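Local coordinates for teichoic acid biosynthesis protein F (PDB 3L7I) that belongs to the teichoic acid biosynthesis proteins and, in the part modelled, folds as two Rossmann-like parallel-sheet domains of the GT-B type, at residues T621-V626 with A641-K646; P636-A641 with Y671-E676. All blocks are in the same frame, centred on the assembly; numbering follows the deposited sequence.

Contact 1: T621-V626 with A641-K646; sequences TDYSSV and AYDIDK. With SO4 (sulfate ion), chain G.
The phenol ring of Y623 is met at its edge, close to its own plane, by OD1 of D643, while one ring face is covered by CB of the preceding D622, 3.9 Å above the plane and over the centre. Y647 also stacks with the Y623 ring. The methyl of A641 approaches obliquely, its CB 4.0 Å from CE2 and 3.4 Å from OH of Y623. Ring and D643 carboxylate are turned 26° against each other. One hydrogen bond carries the contact: Y623 OH donates to D643 OD1 at 2.8 Å, arriving on the syn side of the carboxylate and 31° out of its plane. With CG between the backbone N and the carbonyl carbon (chi1 53°), D643 holds OD1 beside the phenol hydroxyl. CB of I644 also lies beside that hydroxyl, 3.8 Å from Y623 OH. R548 forms salt bridges with D622 OD1 and D643 OD1, and so probably offsets the repulsion between two carboxylates whose OD1 atoms lie 6.2 Å apart. Just after Y623, in 621-626, a sulfate ion, probably from the crystallisation liquor, accepts on O4 from S625 N at 2.6 Å and from S624 OG at 3.2 Å. S624 OG in turn accepts from V626 N, a capping bond where the chain turns into helix 626-630; the helix start may help attract the anion. In the fold, the two segments are loops leaving the C-terminal ends of neighbouring parallel strands, 618-621 and 637-640. The contact thus lies at the end of the Rossmann-like sheet where ligands characteristically bind, between the lead into helix 626-630 and the long connection running on to strand 666-667.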
ATOM      1  N   THR A 621     -16.339  49.628  30.260  1.00 56.55           N
ATOM      2  CA  THR A 621     -16.226  48.222  29.936  1.00 56.70           C
ATOM      3  C   THR A 621     -16.992  47.399  30.983  1.00 57.77           C
ATOM      4  O   THR A 621     -17.780  47.962  31.748  1.00 58.36           O
ATOM      5  CB  THR A 621     -14.760  47.839  29.836  1.00 56.44           C
ATOM      6  OG1 THR A 621     -14.662  46.525  29.293  1.00 56.76           O
ATOM      7  CG2 THR A 621     -14.090  47.894  31.208  1.00 57.01           C
ATOM      8  N   ASP A 622     -16.813  46.078  30.996  1.00 58.30           N
ATOM      9  CA  ASP A 622     -17.418  45.263  32.046  1.00 59.62           C
ATOM     10  C   ASP A 622     -16.495  44.181  32.584  1.00 60.31           C
ATOM     11  O   ASP A 622     -15.932  44.351  33.662  1.00 60.80           O
ATOM     12  CB  ASP A 622     -18.756  44.673  31.607  1.00 60.41           C
ATOM     13  CG  ASP A 622     -18.717  44.130  30.216  1.00 60.02           C
ATOM     14  OD1 ASP A 622     -19.411  44.694  29.358  1.00 59.69           O
ATOM     15  OD2 ASP A 622     -17.992  43.143  29.962  1.00 60.28           O
ATOM     16  N   TYR A 623     -16.350  43.076  31.847  1.00 60.61           N
ATOM     17  CA  TYR A 623     -15.444  41.994  32.221  1.00 61.50           C
ATOM     18  C   TYR A 623     -14.415  41.815  31.125  1.00 60.84           C
ATOM     19  O   TYR A 623     -14.537  40.939  30.284  1.00 61.32           O
ATOM     20  CB  TYR A 623     -16.217  40.683  32.385  1.00 63.12           C
ATOM     21  CG  TYR A 623     -17.595  40.908  32.898  1.00 63.80           C
ATOM     22  CD1 TYR A 623     -18.699  40.673  32.090  1.00 64.10           C
ATOM     23  CD2 TYR A 623     -17.798  41.417  34.187  1.00 64.39           C
ATOM     24  CE1 TYR A 623     -19.979  40.915  32.560  1.00 65.01           C
ATOM     25  CE2 TYR A 623     -19.067  41.667  34.666  1.00 65.30           C
ATOM     26  CZ  TYR A 623     -20.161  41.415  33.854  1.00 65.61           C
ATOM     27  OH  TYR A 623     -21.435  41.659  34.327  1.00 66.82           O
ATOM     28  N   SER A 624     -13.380  42.629  31.110  1.00 60.01           N
ATOM     29  CA  SER A 624     -12.450  42.518  30.012  1.00 59.62           C
ATOM     30  C   SER A 624     -11.052  42.819  30.458  1.00 59.74           C
ATOM     31  O   SER A 624     -10.822  43.710  31.275  1.00 59.48           O
ATOM     32  CB  SER A 624     -12.847  43.461  28.884  1.00 58.44           C
ATOM     33  OG  SER A 624     -11.898  43.398  27.840  1.00 58.32           O
ATOM     34  N   SER A 625     -10.122  42.068  29.898  1.00 60.40           N
ATOM     35  CA  SER A 625      -8.711  42.281  30.120  1.00 60.83           C
ATOM     36  C   SER A 625      -8.230  43.633  29.573  1.00 59.77           C
ATOM     37  O   SER A 625      -7.089  44.022  29.828  1.00 60.22           O
ATOM     38  CB  SER A 625      -7.922  41.138  29.476  1.00 62.06           C
ATOM     39  OG  SER A 625      -6.658  41.583  29.015  1.00 62.25           O
ATOM     40  N   VAL A 626      -9.067  44.338  28.811  1.00 58.65           N
ATOM     41  CA  VAL A 626      -8.677  45.677  28.374  1.00 57.90           C
ATOM     42  C   VAL A 626      -8.520  46.662  29.520  1.00 57.81           C
ATOM     43  O   VAL A 626      -7.747  47.600  29.419  1.00 57.81           O
ATOM     44  CB  VAL A 626      -9.633  46.334  27.330  1.00 56.96           C
ATOM     45  CG1 VAL A 626      -9.538  45.642  25.994  1.00 57.28           C
ATOM     46  CG2 VAL A 626     -11.073  46.403  27.860  1.00 56.57           C
ATOM     47  N   ALA A 641     -21.753  46.625  34.522  1.00 63.77           N
ATOM     48  CA  ALA A 641     -22.145  45.233  34.696  1.00 65.03           C
ATOM     49  C   ALA A 641     -23.662  45.081  34.848  1.00 66.82           C
ATOM     50  O   ALA A 641     -24.168  44.879  35.944  1.00 68.63           O
ATOM     51  CB  ALA A 641     -21.427  44.633  35.900  1.00 65.94           C
ATOM     52  N   TYR A 642     -24.387  45.166  33.743  1.00 66.60           N
ATOM     53  CA  TYR A 642     -25.837  45.098  33.810  1.00 68.51           C
ATOM     54  C   TYR A 642     -26.330  43.686  34.063  1.00 70.38           C
ATOM     55  O   TYR A 642     -27.373  43.487  34.679  1.00 72.60           O
ATOM     56  CB  TYR A 642     -26.474  45.688  32.551  1.00 68.00           C
ATOM     57  CG  TYR A 642     -26.012  45.082  31.248  1.00 66.85           C
ATOM     58  CD1 TYR A 642     -24.986  45.672  30.508  1.00 64.76           C
ATOM     59  CD2 TYR A 642     -26.620  43.947  30.738  1.00 68.17           C
ATOM     60  CE1 TYR A 642     -24.559  45.135  29.308  1.00 64.01           C
ATOM     61  CE2 TYR A 642     -26.205  43.393  29.537  1.00 67.44           C
ATOM     62  CZ  TYR A 642     -25.173  43.991  28.820  1.00 65.36           C
ATOM     63  OH  TYR A 642     -24.765  43.435  27.619  1.00 64.94           O
ATOM     64  N   ASP A 643     -25.577  42.703  33.596  1.00 69.77           N
ATOM     65  CA  ASP A 643     -25.959  41.306  33.806  1.00 71.76           C
ATOM     66  C   ASP A 643     -25.192  40.673  34.955  1.00 72.44           C
ATOM     67  O   ASP A 643     -25.211  39.466  35.126  1.00 73.98           O
ATOM     68  CB  ASP A 643     -25.774  40.483  32.533  1.00 71.38           C
ATOM     69  CG  ASP A 643     -24.384  40.614  31.945  1.00 69.10           C
ATOM     70  OD1 ASP A 643     -23.552  41.360  32.508  1.00 67.77           O
ATOM     71  OD2 ASP A 643     -24.125  39.958  30.916  1.00 68.91           O
ATOM     72  N   ILE A 644     -24.542  41.510  35.750  1.00 71.57           N
ATOM     73  CA  ILE A 644     -23.698  41.052  36.830  1.00 72.20           C
ATOM     74  C   ILE A 644     -24.326  39.993  37.752  1.00 75.14           C
ATOM     75  O   ILE A 644     -23.603  39.290  38.452  1.00 75.98           O
ATOM     76  CB  ILE A 644     -23.232  42.230  37.675  1.00 71.57           C
ATOM     77  CG1 ILE A 644     -22.051  41.809  38.559  1.00 71.84           C
ATOM     78  CG2 ILE A 644     -24.390  42.776  38.479  1.00 73.44           C
ATOM     79  CD1 ILE A 644     -21.369  42.965  39.235  1.00 71.11           C
ATOM     80  N   ASP A 645     -25.649  39.864  37.767  1.00 93.18           N
ATOM     81  CA  ASP A 645     -26.266  38.825  38.594  1.00 97.59           C
ATOM     82  C   ASP A 645     -26.167  37.473  37.907  1.00 95.68           C
ATOM     83  O   ASP A 645     -25.817  36.470  38.525  1.00 97.26           O
ATOM     84  CB  ASP A 645     -27.719  39.153  38.892  1.00102.35           C
ATOM     85  CG  ASP A 645     -27.919  40.609  39.204  1.00103.84           C
ATOM     86  OD1 ASP A 645     -28.298  40.921  40.358  1.00109.51           O
ATOM     87  OD2 ASP A 645     -27.675  41.451  38.297  1.00 99.79           O
ATOM     88  N   LYS A 646     -26.484  37.445  36.622  1.00100.51           N
ATOM     89  CA  LYS A 646     -26.307  36.234  35.844  1.00 98.90           C
ATOM     90  C   LYS A 646     -24.921  35.658  36.107  1.00 97.27           C
ATOM     91  O   LYS A 646     -24.789  34.480  36.407  1.00 99.07           O
ATOM     92  CB  LYS A 646     -26.499  36.519  34.352  1.00 95.74           C
ATOM     93  CG  LYS A 646     -27.928  36.916  33.970  1.00 98.07           C
ATOM     94  CD  LYS A 646     -28.080  37.158  32.465  1.00 95.50           C
ATOM     95  CE  LYS A 646     -28.204  35.841  31.688  1.00 95.85           C
ATOM     96  NZ  LYS A 646     -28.139  36.073  30.212  1.00 93.68           N
TER
HETATM   97  S   SO4 G 732     -11.376  39.218  27.771  1.00 92.36           S
HETATM   98  O1  SO4 G 732     -12.297  39.348  26.634  1.00 92.36           O
HETATM   99  O2  SO4 G 732     -12.138  38.883  28.977  1.00 92.36           O
HETATM  100  O3  SO4 G 732     -10.398  38.160  27.515  1.00 92.36           O
HETATM  101  O4  SO4 G 732     -10.669  40.484  27.962  1.00 92.36           O

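Contact 2: P636-A641 with Y671-E676; sequences PQFFFA and YGLAKE
F638 reaches L673 and E676 with its CG anti to the carbonyl carbon and beside the backbone N (chi1 -68°), which sets the ring against the helix. E676 holds CG anti to its own N (chi1 -166°), which puts that methylene at the ring, while a bend at chi2 turns the carboxylate off elsewhere. L673 places CD2 over one face of F638 in a CH-pi contact, 3.9 Å from the ring centroid and 30° off the normal, with F638 CD1 the closest ring atom at 3.4 Å. CG of E676 lies instead at the edge of that ring, 3.5 Å from F638 CE1. The other branch of L673 packs on F640, two residues on: its CD1 is 4.0 Å from F640 CB. The two methyls of L673 thus meet the F638 ring and the CB of F640, while F639 points away. Strand 637-640 and helix 671-676 run nearly antiparallel, at 164°, with axes 10.0 Å apart, the layered packing of an alpha/beta domain. L673 also touches I620 on strand 618-621, and V683 of helix 680-686 touches both F638 and E676.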
ATOM      1  N   PRO A 636     -10.086  57.647  34.227  1.00 61.29           N
ATOM      2  CA  PRO A 636     -11.294  57.045  34.803  1.00 61.11           C
ATOM      3  C   PRO A 636     -11.814  55.875  33.978  1.00 59.64           C
ATOM      4  O   PRO A 636     -11.931  56.000  32.764  1.00 58.72           O
ATOM      5  CB  PRO A 636     -12.318  58.182  34.738  1.00 61.65           C
ATOM      6  CG  PRO A 636     -11.521  59.413  34.612  1.00 62.60           C
ATOM      7  CD  PRO A 636     -10.307  59.049  33.841  1.00 61.92           C
ATOM      8  N   GLN A 637     -12.120  54.760  34.630  1.00 59.70           N
ATOM      9  CA  GLN A 637     -12.838  53.684  33.969  1.00 58.72           C
ATOM     10  C   GLN A 637     -14.176  53.505  34.680  1.00 59.35           C
ATOM     11  O   GLN A 637     -14.308  53.871  35.848  1.00 60.61           O
ATOM     12  CB  GLN A 637     -12.042  52.379  33.984  1.00 58.53           C
ATOM     13  CG  GLN A 637     -10.580  52.523  33.621  1.00 58.53           C
ATOM     14  CD  GLN A 637      -9.937  51.199  33.237  1.00 58.31           C
ATOM     15  OE1 GLN A 637     -10.619  50.271  32.785  1.00 57.80           O
ATOM     16  NE2 GLN A 637      -8.615  51.108  33.392  1.00 58.94           N
ATOM     17  N   PHE A 638     -15.160  52.980  33.950  1.00 58.74           N
ATOM     18  CA  PHE A 638     -16.483  52.646  34.468  1.00 59.51           C
ATOM     19  C   PHE A 638     -16.785  51.207  34.099  1.00 59.17           C
ATOM     20  O   PHE A 638     -16.202  50.659  33.150  1.00 58.20           O
ATOM     21  CB  PHE A 638     -17.549  53.544  33.848  1.00 59.56           C
ATOM     22  CG  PHE A 638     -17.448  54.979  34.265  1.00 60.32           C
ATOM     23  CD1 PHE A 638     -18.124  55.442  35.402  1.00 61.93           C
ATOM     24  CD2 PHE A 638     -16.679  55.879  33.535  1.00 59.77           C
ATOM     25  CE1 PHE A 638     -18.037  56.774  35.794  1.00 62.97           C
ATOM     26  CE2 PHE A 638     -16.597  57.205  33.931  1.00 60.79           C
ATOM     27  CZ  PHE A 638     -17.275  57.650  35.055  1.00 62.38           C
ATOM     28  N   PHE A 639     -17.710  50.600  34.828  1.00 60.24           N
ATOM     29  CA  PHE A 639     -17.977  49.183  34.682  1.00 60.41           C
ATOM     30  C   PHE A 639     -19.455  48.919  34.708  1.00 61.36           C
ATOM     31  O   PHE A 639     -20.070  48.804  35.760  1.00 62.85           O
ATOM     32  CB  PHE A 639     -17.216  48.400  35.751  1.00 61.27           C
ATOM     33  CG  PHE A 639     -15.748  48.612  35.660  1.00 60.59           C
ATOM     34  CD1 PHE A 639     -14.991  47.902  34.722  1.00 59.70           C
ATOM     35  CD2 PHE A 639     -15.131  49.596  36.417  1.00 61.03           C
ATOM     36  CE1 PHE A 639     -13.629  48.130  34.581  1.00 59.32           C
ATOM     37  CE2 PHE A 639     -13.769  49.831  36.280  1.00 60.65           C
ATOM     38  CZ  PHE A 639     -13.013  49.090  35.366  1.00 59.79           C
ATOM     39  N   PHE A 640     -20.020  48.847  33.520  1.00 60.72           N
ATOM     40  CA  PHE A 640     -21.452  48.727  33.339  1.00 61.73           C
ATOM     41  C   PHE A 640     -21.865  47.242  33.356  1.00 62.60           C
ATOM     42  O   PHE A 640     -22.258  46.668  32.342  1.00 62.44           O
ATOM     43  CB  PHE A 640     -21.787  49.399  32.023  1.00 60.88           C
ATOM     44  CG  PHE A 640     -23.209  49.339  31.656  1.00 62.01           C
ATOM     45  CD1 PHE A 640     -23.577  49.109  30.343  1.00 61.66           C
ATOM     46  CD2 PHE A 640     -24.193  49.537  32.600  1.00 63.70           C
ATOM     47  CE1 PHE A 640     -24.919  49.071  29.972  1.00 62.99           C
ATOM     48  CE2 PHE A 640     -25.541  49.503  32.238  1.00 65.05           C
ATOM     49  CZ  PHE A 640     -25.904  49.264  30.924  1.00 64.69           C
ATOM     50  N   ALA A 641     -21.753  46.625  34.522  1.00 63.77           N
ATOM     51  CA  ALA A 641     -22.145  45.233  34.696  1.00 65.03           C
ATOM     52  C   ALA A 641     -23.662  45.081  34.848  1.00 66.82           C
ATOM     53  O   ALA A 641     -24.168  44.879  35.944  1.00 68.63           O
ATOM     54  CB  ALA A 641     -21.427  44.633  35.900  1.00 65.94           C
ATOM     55  N   TYR A 671     -28.221  54.820  33.666  1.00 73.78           N
ATOM     56  CA  TYR A 671     -28.605  56.221  33.902  1.00 75.25           C
ATOM     57  C   TYR A 671     -27.791  56.985  34.927  1.00 77.09           C
ATOM     58  O   TYR A 671     -27.669  58.204  34.821  1.00 77.69           O
ATOM     59  CB  TYR A 671     -30.098  56.316  34.190  1.00 76.69           C
ATOM     60  CG  TYR A 671     -30.823  55.602  33.100  1.00 74.90           C
ATOM     61  CD1 TYR A 671     -30.886  56.151  31.828  1.00 73.23           C
ATOM     62  CD2 TYR A 671     -31.360  54.343  33.301  1.00 74.89           C
ATOM     63  CE1 TYR A 671     -31.509  55.498  30.801  1.00 71.69           C
ATOM     64  CE2 TYR A 671     -31.991  53.681  32.275  1.00 73.34           C
ATOM     65  CZ  TYR A 671     -32.061  54.264  31.026  1.00 71.75           C
ATOM     66  OH  TYR A 671     -32.678  53.620  29.986  1.00 70.34           O
ATOM     67  N   GLY A 672     -27.234  56.278  35.907  1.00 78.11           N
ATOM     68  CA  GLY A 672     -26.374  56.908  36.894  1.00 79.97           C
ATOM     69  C   GLY A 672     -25.009  57.129  36.273  1.00 78.46           C
ATOM     70  O   GLY A 672     -24.316  58.110  36.561  1.00 79.48           O
ATOM     71  N   LEU A 673     -24.630  56.194  35.406  1.00 76.11           N
ATOM     72  CA  LEU A 673     -23.406  56.285  34.629  1.00 74.40           C
ATOM     73  C   LEU A 673     -23.427  57.568  33.795  1.00 73.86           C
ATOM     74  O   LEU A 673     -22.464  58.341  33.804  1.00 74.22           O
ATOM     75  CB  LEU A 673     -23.298  55.057  33.717  1.00 71.95           C
ATOM     76  CG  LEU A 673     -21.934  54.391  33.562  1.00 70.90           C
ATOM     77  CD1 LEU A 673     -21.970  53.398  32.405  1.00 68.32           C
ATOM     78  CD2 LEU A 673     -20.868  55.442  33.339  1.00 71.01           C
ATOM     79  N   ALA A 674     -24.540  57.793  33.090  1.00 73.16           N
ATOM     80  CA  ALA A 674     -24.724  58.994  32.269  1.00 72.75           C
ATOM     81  C   ALA A 674     -24.490  60.259  33.087  1.00 75.03           C
ATOM     82  O   ALA A 674     -23.690  61.106  32.719  1.00 74.89           O
ATOM     83  CB  ALA A 674     -26.110  59.015  31.636  1.00 72.26           C
ATOM     84  N   LYS A 675     -25.179  60.385  34.208  1.00 77.26           N
ATOM     85  CA  LYS A 675     -25.030  61.567  35.028  1.00 79.63           C
ATOM     86  C   LYS A 675     -23.575  61.745  35.448  1.00 80.15           C
ATOM     87  O   LYS A 675     -23.039  62.841  35.397  1.00 81.14           O
ATOM     88  CB  LYS A 675     -25.957  61.483  36.243  1.00 82.05           C
ATOM     89  CG  LYS A 675     -27.456  61.412  35.898  1.00 81.94           C
ATOM     90  CD  LYS A 675     -27.895  62.578  34.995  1.00 81.50           C
ATOM     91  CE  LYS A 675     -29.419  62.693  34.908  1.00 82.18           C
ATOM     92  NZ  LYS A 675     -29.850  63.863  34.079  1.00 82.44           N
ATOM     93  N   GLU A 676     -22.934  60.654  35.843  1.00 81.38           N
ATOM     94  CA  GLU A 676     -21.548  60.688  36.310  1.00 82.61           C
ATOM     95  C   GLU A 676     -20.559  61.253  35.268  1.00 81.41           C
ATOM     96  O   GLU A 676     -19.736  62.116  35.595  1.00 83.41           O
ATOM     97  CB  GLU A 676     -21.124  59.286  36.750  1.00 82.34           C
ATOM     98  CG  GLU A 676     -19.841  59.231  37.557  1.00 84.61           C
ATOM     99  CD  GLU A 676     -20.082  59.262  39.050  1.00 87.93           C
ATOM    100  OE1 GLU A 676     -20.730  60.221  39.539  1.00 89.65           O
ATOM    101  OE2 GLU A 676     -19.611  58.326  39.735  1.00 89.01           O
TER

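Overall arrangement
From the N terminus, the chain leaves strand 618-621 into 621-626, passes helix 626-630, forms strand 637-640 and turns at F640 into 641-646; contact 1 closes this excursion of 14 residues. The chain then travels through strand 666-667 to helix 670-677, where contact 2 closes a longer loop of 29 residues. The two loops cross, since their segments alternate, and A641 belongs to both contacts. Their centres are 12 Å apart, joined by sheet pairing: T621 probably hydrogen-bonds through its backbone to F638 and F640. Contact 1 joins the loops that follow strands 618-621 and 637-640, and contact 2 packs strand 637-640 against helix 670-677.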